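6-phospho-alpha-glucosidase (Merdibacter massiliensis, PDB 6VC6) hydrolyses 6-phospho-alpha-glucosides, probably by the NAD- and manganese-dependent redox mechanism of the family 4 glycosyl hydrolases. Local coordinates at residues Ile81-Arg86 against Ile127-Gln132; Ala149-Glu154 against Leu393-Tyr398; Phe255-Pro260 against Gln378-Leu383; Leu191-Phe196 against Gly202-Val207. One frame throughout, in Å; residues are numbered along the deposited sequence.

Contact 1: Ile81-Arg86 against Ile127-Gln132; sequences IFMQMR and IESIHQ. With NAD (nicotinamide-adenine-dinucleotide), chain G.
Met83 and Ser129 mark the nearest backbone approach, their CA atoms 9.6 Å apart, where the end of strand 80-83 in the parallel, Rossmann-type part of the sheet lies beside helix 113-136. Two selenomethionines carry the packing. Met83 is bent at its last torsion (chi3 71°), which brings its methyl CE to 3.2 Å from Ser129 OG, while its SE packs against Ile130 CD1. Met85 meets the same serine with its own methyl, CE lying 3.9 Å from Ser129 CB. That methyl also touches the adenine, at 3.4 Å from NAD N1A, so the residue serves both helix and cofactor.

Past the strand the chain binds the dinucleotide directly. Met85 O accepts a bond from the ribose hydroxyl O3D of NAD at 2.8 Å. Arg86 NE donates to the bridging oxygen O3 of the pyrophosphate, 2.9 Å away and fairly straight at 162°, and its NH1 reaches O1N of NAD at 3.0 Å. C3D of the NAD ribose lies over one face of the guanidinium, toward its rim, and NH2 makes a salt bridge with Glu109. A leucine in place of Arg86 would probably leave the pyrophosphate without these two bonds and Glu109 without this salt bridge. The chemistry thus divides sharply: the helix side is met by methyl and selenium packing, part of it against a serine hydroxyl, whereas the cofactor side offers a cation that probably offsets part of the pyrophosphate charge.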
# COMPACT_ATOMS: atom_id res chain seq x y z
N ILE A 81 1.89 -13.52 8.60
CA ILE A 81 2.95 -13.15 7.66
C ILE A 81 2.72 -11.70 7.26
O ILE A 81 1.70 -11.37 6.65
CB ILE A 81 2.96 -14.06 6.42
CG1 ILE A 81 3.03 -15.54 6.84
CG2 ILE A 81 4.13 -13.71 5.52
CD1 ILE A 81 4.33 -15.92 7.50
N PHE A 82 3.68 -10.84 7.62
CA PHE A 82 3.64 -9.43 7.24
C PHE A 82 4.48 -9.26 5.98
O PHE A 82 5.70 -9.43 6.01
CB PHE A 82 4.18 -8.54 8.37
CG PHE A 82 3.29 -8.47 9.58
CD1 PHE A 82 2.11 -9.19 9.65
CD2 PHE A 82 3.64 -7.68 10.66
CE1 PHE A 82 1.30 -9.12 10.77
CE2 PHE A 82 2.84 -7.60 11.78
CZ PHE A 82 1.66 -8.32 11.84
N MSE A 83 3.82 -8.93 4.87
CA MSE A 83 4.52 -8.81 3.59
C MSE A 83 4.72 -7.35 3.19
O MSE A 83 3.75 -6.60 3.05
CB MSE A 83 3.76 -9.55 2.50
CG MSE A 83 3.24 -10.92 2.92
SE MSE A 83 2.93 -12.10 1.40
CE MSE A 83 4.79 -12.45 0.92
N GLN A 84 5.97 -6.95 3.00
CA GLN A 84 6.31 -5.59 2.57
C GLN A 84 7.51 -5.63 1.63
O GLN A 84 8.48 -4.88 1.77
CB GLN A 84 6.58 -4.69 3.78
CG GLN A 84 7.65 -5.20 4.74
CD GLN A 84 7.99 -4.18 5.81
OE1 GLN A 84 8.96 -4.34 6.55
NE2 GLN A 84 7.20 -3.11 5.88
N MSE A 85 7.43 -6.48 0.62
CA MSE A 85 8.45 -6.58 -0.41
C MSE A 85 8.31 -5.46 -1.42
O MSE A 85 7.23 -4.92 -1.54
CB MSE A 85 8.38 -7.91 -1.15
CG MSE A 85 7.19 -8.03 -2.11
SE MSE A 85 7.31 -9.46 -3.45
CE MSE A 85 7.63 -10.92 -2.22
N ARG A 86 9.38 -5.13 -2.13
CA ARG A 86 9.34 -4.23 -3.28
C ARG A 86 10.04 -4.96 -4.43
O ARG A 86 11.27 -4.96 -4.51
CB ARG A 86 10.01 -2.89 -2.98
CG ARG A 86 9.90 -1.89 -4.11
CD ARG A 86 10.69 -0.62 -3.83
NE ARG A 86 10.08 0.20 -2.78
CZ ARG A 86 9.07 1.04 -2.99
NH1 ARG A 86 8.58 1.75 -1.98
NH2 ARG A 86 8.55 1.17 -4.20
N ILE A 127 3.06 -13.93 -6.30
CA ILE A 127 2.49 -15.26 -6.51
C ILE A 127 3.53 -16.34 -6.19
O ILE A 127 3.20 -17.38 -5.61
CB ILE A 127 1.95 -15.38 -7.94
CG1 ILE A 127 0.68 -14.55 -8.09
CG2 ILE A 127 1.70 -16.84 -8.31
CD1 ILE A 127 0.14 -14.48 -9.50
N GLU A 128 4.79 -16.09 -6.55
CA GLU A 128 5.85 -17.03 -6.21
C GLU A 128 6.04 -17.13 -4.70
O GLU A 128 6.29 -18.21 -4.16
CB GLU A 128 7.15 -16.62 -6.89
CG GLU A 128 8.30 -17.61 -6.72
CD GLU A 128 9.64 -17.01 -7.11
OE1 GLU A 128 9.99 -15.93 -6.60
OE2 GLU A 128 10.35 -17.63 -7.94
N SER A 129 5.92 -16.00 -4.00
CA SER A 129 6.17 -15.99 -2.56
C SER A 129 5.03 -16.65 -1.79
O SER A 129 5.28 -17.40 -0.83
CB SER A 129 6.38 -14.56 -2.07
OG SER A 129 6.62 -14.54 -0.67
N ILE A 130 3.78 -16.39 -2.18
CA ILE A 130 2.65 -16.98 -1.48
C ILE A 130 2.65 -18.50 -1.64
O ILE A 130 2.33 -19.23 -0.69
CB ILE A 130 1.33 -16.37 -1.97
CG1 ILE A 130 1.35 -14.84 -1.80
CG2 ILE A 130 0.14 -16.98 -1.23
CD1 ILE A 130 0.74 -14.35 -0.51
N HIS A 131 3.02 -18.99 -2.82
CA HIS A 131 3.09 -20.43 -3.03
C HIS A 131 4.09 -21.07 -2.08
O HIS A 131 3.86 -22.17 -1.56
CB HIS A 131 3.47 -20.74 -4.48
CG HIS A 131 2.30 -20.74 -5.42
ND1 HIS A 131 1.19 -21.54 -5.22
CD2 HIS A 131 2.07 -20.05 -6.56
CE1 HIS A 131 0.32 -21.33 -6.20
NE2 HIS A 131 0.83 -20.44 -7.03
N GLN A 132 5.21 -20.40 -1.85
CA GLN A 132 6.18 -20.90 -0.89
C GLN A 132 5.62 -20.92 0.51
O GLN A 132 5.79 -21.90 1.23
CB GLN A 132 7.45 -20.06 -0.92
CG GLN A 132 8.31 -20.27 -2.15
CD GLN A 132 9.60 -19.48 -2.09
OE1 GLN A 132 9.74 -18.57 -1.30
NE2 GLN A 132 10.54 -19.85 -2.94
PA NAD G . 12.60 -1.22 0.06
O1A NAD G . 13.29 -0.37 1.10
O2A NAD G . 13.26 -1.47 -1.27
O5B NAD G . 12.24 -2.64 0.72
C5B NAD G . 11.89 -3.75 -0.10
C4B NAD G . 12.51 -5.02 0.47
O4B NAD G . 11.84 -6.16 -0.06
C3B NAD G . 13.97 -5.12 0.06
O3B NAD G . 14.77 -5.36 1.23
C2B NAD G . 14.05 -6.32 -0.86
O2B NAD G . 15.24 -7.07 -0.62
C1B NAD G . 12.81 -7.12 -0.49
N9A NAD G . 12.31 -7.92 -1.63
C8A NAD G . 12.21 -7.54 -2.91
N7A NAD G . 11.72 -8.54 -3.69
C5A NAD G . 11.50 -9.60 -2.89
C6A NAD G . 11.00 -10.98 -3.05
N6A NAD G . 10.61 -11.45 -4.26
N1A NAD G . 10.94 -11.76 -1.94
C2A NAD G . 11.32 -11.31 -0.73
N3A NAD G . 11.78 -10.07 -0.52
C4A NAD G . 11.90 -9.19 -1.53
O3 NAD G . 11.13 -0.62 -0.21
PN NAD G . 10.35 0.30 0.86
O1N NAD G . 10.42 1.73 0.39
O2N NAD G . 10.78 -0.07 2.26
O5D NAD G . 8.85 -0.23 0.63
C5D NAD G . 8.43 -1.46 1.22
C4D NAD G . 7.11 -1.87 0.58
O4D NAD G . 6.02 -1.41 1.37
C3D NAD G . 6.97 -1.23 -0.80
O3D NAD G . 6.53 -2.23 -1.73
C2D NAD G . 5.86 -0.22 -0.64
O2D NAD G . 5.09 -0.10 -1.83
C1D NAD G . 5.05 -0.82 0.50
N1N NAD G . 4.21 0.17 1.17
C2N NAD G . 2.89 0.02 1.04
C3N NAD G . 2.01 0.90 1.65
C7N NAD G . 0.54 0.69 1.47
O7N NAD G . -0.24 1.58 1.78
N7N NAD G . 0.12 -0.46 0.95
C4N NAD G . 2.52 1.95 2.41
C5N NAD G . 3.90 2.08 2.53
C6N NAD G . 4.73 1.16 1.90

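Contact 2: Ala149-Glu154 against Leu393-Tyr398; sequences AAIVAE and LLVDAY
Ile151 and Val395 lie where two helices cross, 149-159 of the NAD-binding, Rossmann-type part of the chain and 378-400 of the C-terminal region. The axes of the short segments pass 9.9 Å apart at a signed angle of -53°, and the CA atoms of these two residues come within 7.3 Å.

The apolar contacts centre on Ile151, which meets two neighbours on the other helix, CD1 mainly Leu394 and CG2 mainly Val395. Its CD1 lies 3.7 Å from Leu394 CD2, and its CG2 rests against Val395 CG1 at 3.8 Å. Cys123 and Met116 of helix 113-136 border the same cluster, touching Ile151 and Leu394 respectively.

Charge takes over at Glu154. Its chain bends at CG (chi2 68°), which lays that methylene against the valine and turns the carboxylate to partners beyond the segments: OE1 pairs with Lys392, OE2 with Arg157 and Arg158. Arg158 also bridges to Asp396, which probably eases the repulsion between two acids whose nearest oxygens, Glu154 OE2 and Asp396 OD1, stand 6.0 Å apart. The charge of the buried acid is thus probably balanced while its aliphatic part helps to pack the crossing, with Glu154 CG lying 3.6 Å from Val395 CG2.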
# COMPACT_ATOMS: atom_id res chain seq x y z
N ALA A 149 -1.01 -2.28 -4.59
CA ALA A 149 -1.99 -3.10 -3.92
C ALA A 149 -3.17 -3.49 -4.79
O ALA A 149 -3.65 -4.60 -4.72
CB ALA A 149 -2.45 -2.44 -2.64
N ALA A 150 -3.66 -2.56 -5.60
CA ALA A 150 -4.81 -2.85 -6.45
C ALA A 150 -4.51 -3.95 -7.46
O ALA A 150 -5.33 -4.81 -7.70
CB ALA A 150 -5.28 -1.60 -7.16
N ILE A 151 -3.32 -3.91 -8.04
CA ILE A 151 -2.95 -4.91 -9.04
C ILE A 151 -2.63 -6.24 -8.37
O ILE A 151 -2.99 -7.31 -8.88
CB ILE A 151 -1.77 -4.40 -9.89
CG1 ILE A 151 -2.19 -3.16 -10.68
CG2 ILE A 151 -1.26 -5.49 -10.82
CD1 ILE A 151 -1.03 -2.36 -11.23
N VAL A 152 -1.95 -6.19 -7.21
CA VAL A 152 -1.60 -7.43 -6.52
C VAL A 152 -2.85 -8.17 -6.06
O VAL A 152 -2.95 -9.39 -6.19
CB VAL A 152 -0.66 -7.12 -5.33
CG1 VAL A 152 -0.46 -8.36 -4.48
CG2 VAL A 152 0.68 -6.60 -5.84
N ALA A 153 -3.83 -7.43 -5.52
CA ALA A 153 -5.06 -8.07 -5.05
C ALA A 153 -5.81 -8.74 -6.19
O ALA A 153 -6.39 -9.82 -6.01
CB ALA A 153 -5.95 -7.04 -4.35
N GLU A 154 -5.81 -8.12 -7.37
CA GLU A 154 -6.50 -8.71 -8.51
C GLU A 154 -5.80 -9.99 -8.97
O GLU A 154 -6.46 -10.98 -9.30
CB GLU A 154 -6.58 -7.70 -9.66
CG GLU A 154 -6.97 -8.29 -11.00
CD GLU A 154 -8.40 -8.80 -11.04
OE1 GLU A 154 -9.19 -8.44 -10.15
OE2 GLU A 154 -8.73 -9.57 -11.97
N LEU A 393 -6.94 -5.83 -17.25
CA LEU A 393 -6.26 -6.13 -18.50
C LEU A 393 -4.77 -6.35 -18.28
O LEU A 393 -4.14 -7.11 -19.03
CB LEU A 393 -6.49 -5.01 -19.51
CG LEU A 393 -7.89 -4.91 -20.13
CD1 LEU A 393 -8.11 -3.54 -20.74
CD2 LEU A 393 -8.10 -6.00 -21.16
N LEU A 394 -4.19 -5.70 -17.27
CA LEU A 394 -2.76 -5.86 -17.02
C LEU A 394 -2.44 -7.26 -16.51
O LEU A 394 -1.54 -7.93 -17.04
CB LEU A 394 -2.28 -4.81 -16.02
CG LEU A 394 -0.78 -4.83 -15.75
CD1 LEU A 394 -0.00 -4.35 -16.97
CD2 LEU A 394 -0.44 -3.99 -14.52
N VAL A 395 -3.16 -7.73 -15.49
CA VAL A 395 -2.94 -9.08 -15.01
C VAL A 395 -3.44 -10.11 -16.01
O VAL A 395 -3.06 -11.29 -15.92
CB VAL A 395 -3.59 -9.29 -13.63
CG1 VAL A 395 -3.28 -8.10 -12.72
CG2 VAL A 395 -5.07 -9.49 -13.76
N ASP A 396 -4.29 -9.71 -16.95
CA ASP A 396 -4.58 -10.56 -18.10
C ASP A 396 -3.31 -10.82 -18.90
O ASP A 396 -3.06 -11.96 -19.33
CB ASP A 396 -5.64 -9.91 -18.99
CG ASP A 396 -7.05 -10.31 -18.61
OD1 ASP A 396 -7.21 -11.07 -17.63
OD2 ASP A 396 -8.00 -9.86 -19.28
N ALA A 397 -2.51 -9.78 -19.12
CA ALA A 397 -1.25 -9.95 -19.84
C ALA A 397 -0.28 -10.83 -19.06
O ALA A 397 0.52 -11.55 -19.67
CB ALA A 397 -0.61 -8.58 -20.11
N TYR A 398 -0.33 -10.78 -17.73
CA TYR A 398 0.53 -11.64 -16.93
C TYR A 398 0.16 -13.11 -17.11
O TYR A 398 1.04 -13.96 -17.28
CB TYR A 398 0.45 -11.24 -15.45
CG TYR A 398 0.95 -12.31 -14.51
CD1 TYR A 398 2.30 -12.51 -14.31
CD2 TYR A 398 0.06 -13.13 -13.82
CE1 TYR A 398 2.77 -13.49 -13.45
CE2 TYR A 398 0.51 -14.12 -12.96
CZ TYR A 398 1.87 -14.29 -12.78
OH TYR A 398 2.32 -15.26 -11.92

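Contact 3: Phe255-Pro260 against Gln378-Leu383; sequences FPDFLP and QFYLGL
Phe379 and Tyr380, on the first turn of helix 378-400, pack against the loop that leads from helix 248-254 into the short edge strand 259-260 of the three-stranded antiparallel sheet. The contact lies near the surface of the C-terminal region and is mainly aromatic.

Phe379 comes first. With CG anti to the backbone N (chi1 173°), its ring is carried out to Phe255, CZ standing 3.9 Å from Phe255 CE1. The two planes are nearly parallel, at 18°, but so far slid apart that the rings hardly overlap.

Tyr380 follows and goes deeper. Its ring meets that of Phe258 obliquely, the planes at 37°, with Phe258 CD2 3.4 Å from Tyr380 CZ. Trp203 of the neighbouring strand adds an edge-to-face contact to the tyrosine, and Phe379 CD2 lies over the centre of one of its faces. The hydroxyl works through a water in the plane of the ring, 2.9 Å from Tyr380 OH. This water accepts a bond from Phe258 N at 3.0 Å and donates a weak one to Phe255 O, so a single molecule ties the helix side chain to two backbone groups of the loop. A phenylalanine in place of Tyr380 would probably leave this water without its link to the helix, and the loop's backbone groups without that bridge.

One turn on, Leu383 lies over one face of Phe379 within the helix, its CD1 sitting 3.7 Å above that ring's plane, displaced toward the rim.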
# COMPACT_ATOMS: atom_id res chain seq x y z
N PHE A 255 -14.40 19.84 -6.91
CA PHE A 255 -15.32 18.74 -6.66
C PHE A 255 -15.64 18.72 -5.17
O PHE A 255 -14.96 18.04 -4.38
CB PHE A 255 -14.74 17.41 -7.13
CG PHE A 255 -14.22 17.45 -8.54
CD1 PHE A 255 -15.09 17.35 -9.62
CD2 PHE A 255 -12.86 17.61 -8.79
CE1 PHE A 255 -14.62 17.39 -10.92
CE2 PHE A 255 -12.39 17.65 -10.09
CZ PHE A 255 -13.26 17.54 -11.15
N PRO A 256 -16.66 19.46 -4.74
CA PRO A 256 -16.88 19.69 -3.31
C PRO A 256 -17.68 18.61 -2.60
O PRO A 256 -17.86 18.71 -1.38
CB PRO A 256 -17.64 21.02 -3.30
CG PRO A 256 -18.44 20.98 -4.55
CD PRO A 256 -17.61 20.23 -5.57
N ASP A 257 -18.15 17.58 -3.30
CA ASP A 257 -19.04 16.61 -2.67
C ASP A 257 -18.31 15.78 -1.62
O ASP A 257 -18.71 15.75 -0.45
CB ASP A 257 -19.66 15.70 -3.74
CG ASP A 257 -20.78 16.39 -4.51
OD1 ASP A 257 -21.01 17.59 -4.27
OD2 ASP A 257 -21.41 15.73 -5.35
N PHE A 258 -17.24 15.09 -2.02
CA PHE A 258 -16.60 14.10 -1.17
C PHE A 258 -15.16 14.49 -0.87
O PHE A 258 -14.51 15.19 -1.65
CB PHE A 258 -16.64 12.71 -1.82
CG PHE A 258 -18.01 12.27 -2.24
CD1 PHE A 258 -19.12 12.58 -1.47
CD2 PHE A 258 -18.19 11.55 -3.41
CE1 PHE A 258 -20.38 12.18 -1.86
CE2 PHE A 258 -19.45 11.14 -3.80
CZ PHE A 258 -20.55 11.46 -3.03
N LEU A 259 -14.66 14.01 0.27
CA LEU A 259 -13.26 14.20 0.63
C LEU A 259 -12.40 13.19 -0.12
O LEU A 259 -12.61 11.98 0.03
CB LEU A 259 -13.08 14.04 2.14
CG LEU A 259 -11.66 14.08 2.69
CD1 LEU A 259 -11.09 15.49 2.63
CD2 LEU A 259 -11.62 13.55 4.12
N PRO A 260 -11.44 13.63 -0.93
CA PRO A 260 -10.75 12.71 -1.83
C PRO A 260 -9.50 12.07 -1.23
O PRO A 260 -8.77 12.67 -0.45
CB PRO A 260 -10.37 13.62 -3.00
CG PRO A 260 -10.11 14.94 -2.35
CD PRO A 260 -11.04 15.03 -1.16
N GLN A 378 -22.67 8.51 -11.12
CA GLN A 378 -22.21 8.21 -12.47
C GLN A 378 -20.80 8.71 -12.71
O GLN A 378 -20.00 8.05 -13.39
CB GLN A 378 -23.18 8.81 -13.49
CG GLN A 378 -22.97 8.32 -14.91
CD GLN A 378 -23.63 6.98 -15.17
OE1 GLN A 378 -24.79 6.76 -14.81
NE2 GLN A 378 -22.89 6.07 -15.79
N PHE A 379 -20.47 9.89 -12.18
CA PHE A 379 -19.14 10.46 -12.40
C PHE A 379 -18.05 9.56 -11.86
O PHE A 379 -17.02 9.34 -12.51
CB PHE A 379 -19.06 11.85 -11.76
CG PHE A 379 -17.69 12.46 -11.80
CD1 PHE A 379 -17.09 12.78 -13.01
CD2 PHE A 379 -17.00 12.72 -10.63
CE1 PHE A 379 -15.83 13.35 -13.05
CE2 PHE A 379 -15.74 13.29 -10.66
CZ PHE A 379 -15.15 13.60 -11.87
N TYR A 380 -18.26 9.00 -10.66
CA TYR A 380 -17.26 8.13 -10.06
C TYR A 380 -17.30 6.73 -10.65
O TYR A 380 -16.28 6.03 -10.65
CB TYR A 380 -17.46 8.08 -8.54
CG TYR A 380 -17.58 9.46 -7.92
CD1 TYR A 380 -16.45 10.13 -7.47
CD2 TYR A 380 -18.81 10.09 -7.81
CE1 TYR A 380 -16.55 11.39 -6.90
CE2 TYR A 380 -18.91 11.35 -7.25
CZ TYR A 380 -17.78 12.00 -6.80
OH TYR A 380 -17.88 13.25 -6.24
N LEU A 381 -18.46 6.29 -11.14
CA LEU A 381 -18.54 5.01 -11.82
C LEU A 381 -17.67 5.00 -13.08
O LEU A 381 -16.97 4.02 -13.35
CB LEU A 381 -19.99 4.67 -12.17
CG LEU A 381 -20.21 3.33 -12.86
CD1 LEU A 381 -20.01 2.18 -11.88
CD2 LEU A 381 -21.60 3.26 -13.49
N GLY A 382 -17.71 6.09 -13.85
CA GLY A 382 -16.89 6.16 -15.04
C GLY A 382 -15.40 6.14 -14.74
O GLY A 382 -14.63 5.50 -15.46
N LEU A 383 -14.99 6.81 -13.67
CA LEU A 383 -13.58 6.84 -13.31
C LEU A 383 -13.10 5.47 -12.85
O LEU A 383 -12.03 5.00 -13.27
CB LEU A 383 -13.34 7.89 -12.22
CG LEU A 383 -13.43 9.36 -12.62
CD1 LEU A 383 -13.45 10.26 -11.39
CD2 LEU A 383 -12.27 9.74 -13.54
O HOH W 1 -16.12 15.01 -4.78

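Contact 4: Leu191-Phe196 against Gly202-Val207; sequences LDPVYF and GWFTHV
The Phe204 ring receives Tyr195 over one face, CD2 of the tyrosine standing 3.4 Å above the centre of the phenylalanine plane, while Pro193 CB comes to its edge, 3.5 Å from Phe204 CD1. The two aromatics form an edge-to-face pair, the tyrosine giving the edge, with planes at 58°. On the other side of the sheet, Thr205 CG2 touches the edge of the Phe196 ring, 3.7 Å from CE2. Phe196 has its CG in the cramped position between backbone N and carbonyl carbon (chi1 80°), which carries the ring toward Trp203; the two meet obliquely. Val194 CB lies near the plane of the His206 ring, at its edge.

These residues belong to an antiparallel beta hairpin with a classic beta bulge: Thr205 and His206 both face Val194, and the register slips by one before Tyr195. Val194 N donates to His206 O, a nearly straight bond of 3.0 Å, and Val194 O accepts from Thr205 N at 2.9 Å, with the threonine hydroxyl adding a weak bond. Past the bulge, Phe196 and Trp203 form a hydrogen-bonded pair, bonded in both directions. The face bearing Pro193, Tyr195 and Phe204 packs on Ile339 of strand 336-343, whereas Phe196 and Trp203 rest on Leu384 of helix 378-400. Gly202 lies close to the phenol hydroxyl, where a beta carbon would collide with it: Tyr195 OH lies 3.4 Å from Gly202 CA and hydrogen-bonds Glu358.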
# COMPACT_ATOMS: atom_id res chain seq x y z
N LEU A 191 -13.30 9.08 14.63
CA LEU A 191 -13.89 9.40 13.34
C LEU A 191 -14.39 8.12 12.69
O LEU A 191 -13.66 7.13 12.61
CB LEU A 191 -12.88 10.10 12.43
CG LEU A 191 -12.19 11.35 12.99
CD1 LEU A 191 -10.98 11.72 12.14
CD2 LEU A 191 -13.17 12.51 13.06
N ASP A 192 -15.64 8.14 12.23
CA ASP A 192 -16.25 6.99 11.56
C ASP A 192 -16.49 7.33 10.10
O ASP A 192 -17.47 8.02 9.77
CB ASP A 192 -17.56 6.60 12.24
CG ASP A 192 -17.35 6.06 13.64
OD1 ASP A 192 -18.14 6.42 14.54
OD2 ASP A 192 -16.40 5.28 13.84
N PRO A 193 -15.65 6.87 9.18
CA PRO A 193 -15.79 7.24 7.77
C PRO A 193 -16.69 6.28 7.00
O PRO A 193 -16.89 5.12 7.36
CB PRO A 193 -14.35 7.16 7.25
CG PRO A 193 -13.75 6.05 8.06
CD PRO A 193 -14.40 6.11 9.43
N VAL A 194 -17.25 6.82 5.91
CA VAL A 194 -17.90 6.03 4.87
C VAL A 194 -17.11 6.25 3.59
O VAL A 194 -16.98 7.38 3.12
CB VAL A 194 -19.38 6.43 4.69
CG1 VAL A 194 -20.03 5.56 3.62
CG2 VAL A 194 -20.13 6.30 6.01
N TYR A 195 -16.57 5.16 3.04
CA TYR A 195 -15.55 5.25 2.01
C TYR A 195 -15.83 4.22 0.92
O TYR A 195 -16.34 3.13 1.19
CB TYR A 195 -14.15 5.03 2.61
CG TYR A 195 -13.00 5.06 1.64
CD1 TYR A 195 -12.58 3.90 1.00
CD2 TYR A 195 -12.30 6.24 1.38
CE1 TYR A 195 -11.51 3.92 0.11
CE2 TYR A 195 -11.24 6.26 0.50
CZ TYR A 195 -10.85 5.10 -0.13
OH TYR A 195 -9.79 5.12 -1.01
N PHE A 196 -15.49 4.59 -0.32
CA PHE A 196 -15.59 3.67 -1.44
C PHE A 196 -14.52 4.02 -2.46
O PHE A 196 -14.05 5.16 -2.52
CB PHE A 196 -16.98 3.70 -2.10
CG PHE A 196 -17.20 4.86 -3.04
CD1 PHE A 196 -16.87 4.75 -4.39
CD2 PHE A 196 -17.75 6.04 -2.59
CE1 PHE A 196 -17.07 5.81 -5.25
CE2 PHE A 196 -17.96 7.11 -3.45
CZ PHE A 196 -17.61 6.99 -4.78
N GLY A 202 -10.12 6.77 -4.31
CA GLY A 202 -11.35 6.69 -3.54
C GLY A 202 -11.77 8.03 -2.98
O GLY A 202 -11.07 9.04 -3.11
N TRP A 203 -12.93 8.02 -2.33
CA TRP A 203 -13.53 9.22 -1.77
C TRP A 203 -14.24 8.88 -0.47
O TRP A 203 -14.78 7.79 -0.31
CB TRP A 203 -14.54 9.86 -2.74
CG TRP A 203 -13.93 10.38 -4.00
CD1 TRP A 203 -13.50 11.65 -4.24
CD2 TRP A 203 -13.70 9.65 -5.21
NE1 TRP A 203 -13.00 11.76 -5.52
CE2 TRP A 203 -13.11 10.54 -6.14
CE3 TRP A 203 -13.92 8.33 -5.60
CZ2 TRP A 203 -12.75 10.15 -7.42
CZ3 TRP A 203 -13.56 7.94 -6.88
CH2 TRP A 203 -12.98 8.85 -7.78
N PHE A 204 -14.21 9.83 0.46
CA PHE A 204 -14.97 9.74 1.70
C PHE A 204 -16.29 10.49 1.52
O PHE A 204 -16.29 11.71 1.32
CB PHE A 204 -14.18 10.32 2.88
CG PHE A 204 -12.99 9.50 3.27
CD1 PHE A 204 -13.09 8.54 4.26
CD2 PHE A 204 -11.76 9.70 2.67
CE1 PHE A 204 -11.99 7.78 4.64
CE2 PHE A 204 -10.66 8.95 3.04
CZ PHE A 204 -10.78 7.99 4.02
N THR A 205 -17.40 9.76 1.59
CA THR A 205 -18.71 10.38 1.45
C THR A 205 -19.26 10.92 2.76
O THR A 205 -20.10 11.82 2.74
CB THR A 205 -19.71 9.37 0.86
OG1 THR A 205 -19.91 8.29 1.78
CG2 THR A 205 -19.20 8.82 -0.46
N HIS A 206 -18.80 10.39 3.90
CA HIS A 206 -19.19 10.89 5.20
C HIS A 206 -18.03 10.71 6.17
O HIS A 206 -17.24 9.77 6.04
CB HIS A 206 -20.44 10.18 5.75
CG HIS A 206 -21.66 10.34 4.89
ND1 HIS A 206 -22.38 11.51 4.84
CD2 HIS A 206 -22.27 9.48 4.05
CE1 HIS A 206 -23.40 11.36 4.00
NE2 HIS A 206 -23.35 10.13 3.51
N VAL A 207 -17.94 11.62 7.14
CA VAL A 207 -16.96 11.53 8.22
C VAL A 207 -17.73 11.81 9.51
O VAL A 207 -17.91 12.96 9.91
CB VAL A 207 -15.79 12.50 8.05
CG1 VAL A 207 -14.77 12.31 9.17
CG2 VAL A 207 -15.12 12.32 6.69

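Contacts 1 and 2 are buried, contact 4 partly so, and contact 3 lies at the surface. Contact 1 stays within the nucleotide-binding part and borders the cofactor; contact 2 joins that part to helix 378-400, and the two touch where Ile127 meets Tyr398. The same long helix supplies contact 3 from its beginning and contact 2 from near its end. Contacts 3 and 4 share the small antiparallel sheet, strand 259-260 pairing with strand 201-209, and both bring in the Tyr380–Trp203 ring pair. Chemistry follows place: largely apolar packing inside, edged by cofactor bonds in contact 1 and salt bridges in contact 2; aromatic rings with a bridging water at the surface; rings and backbone bonds across the hairpin.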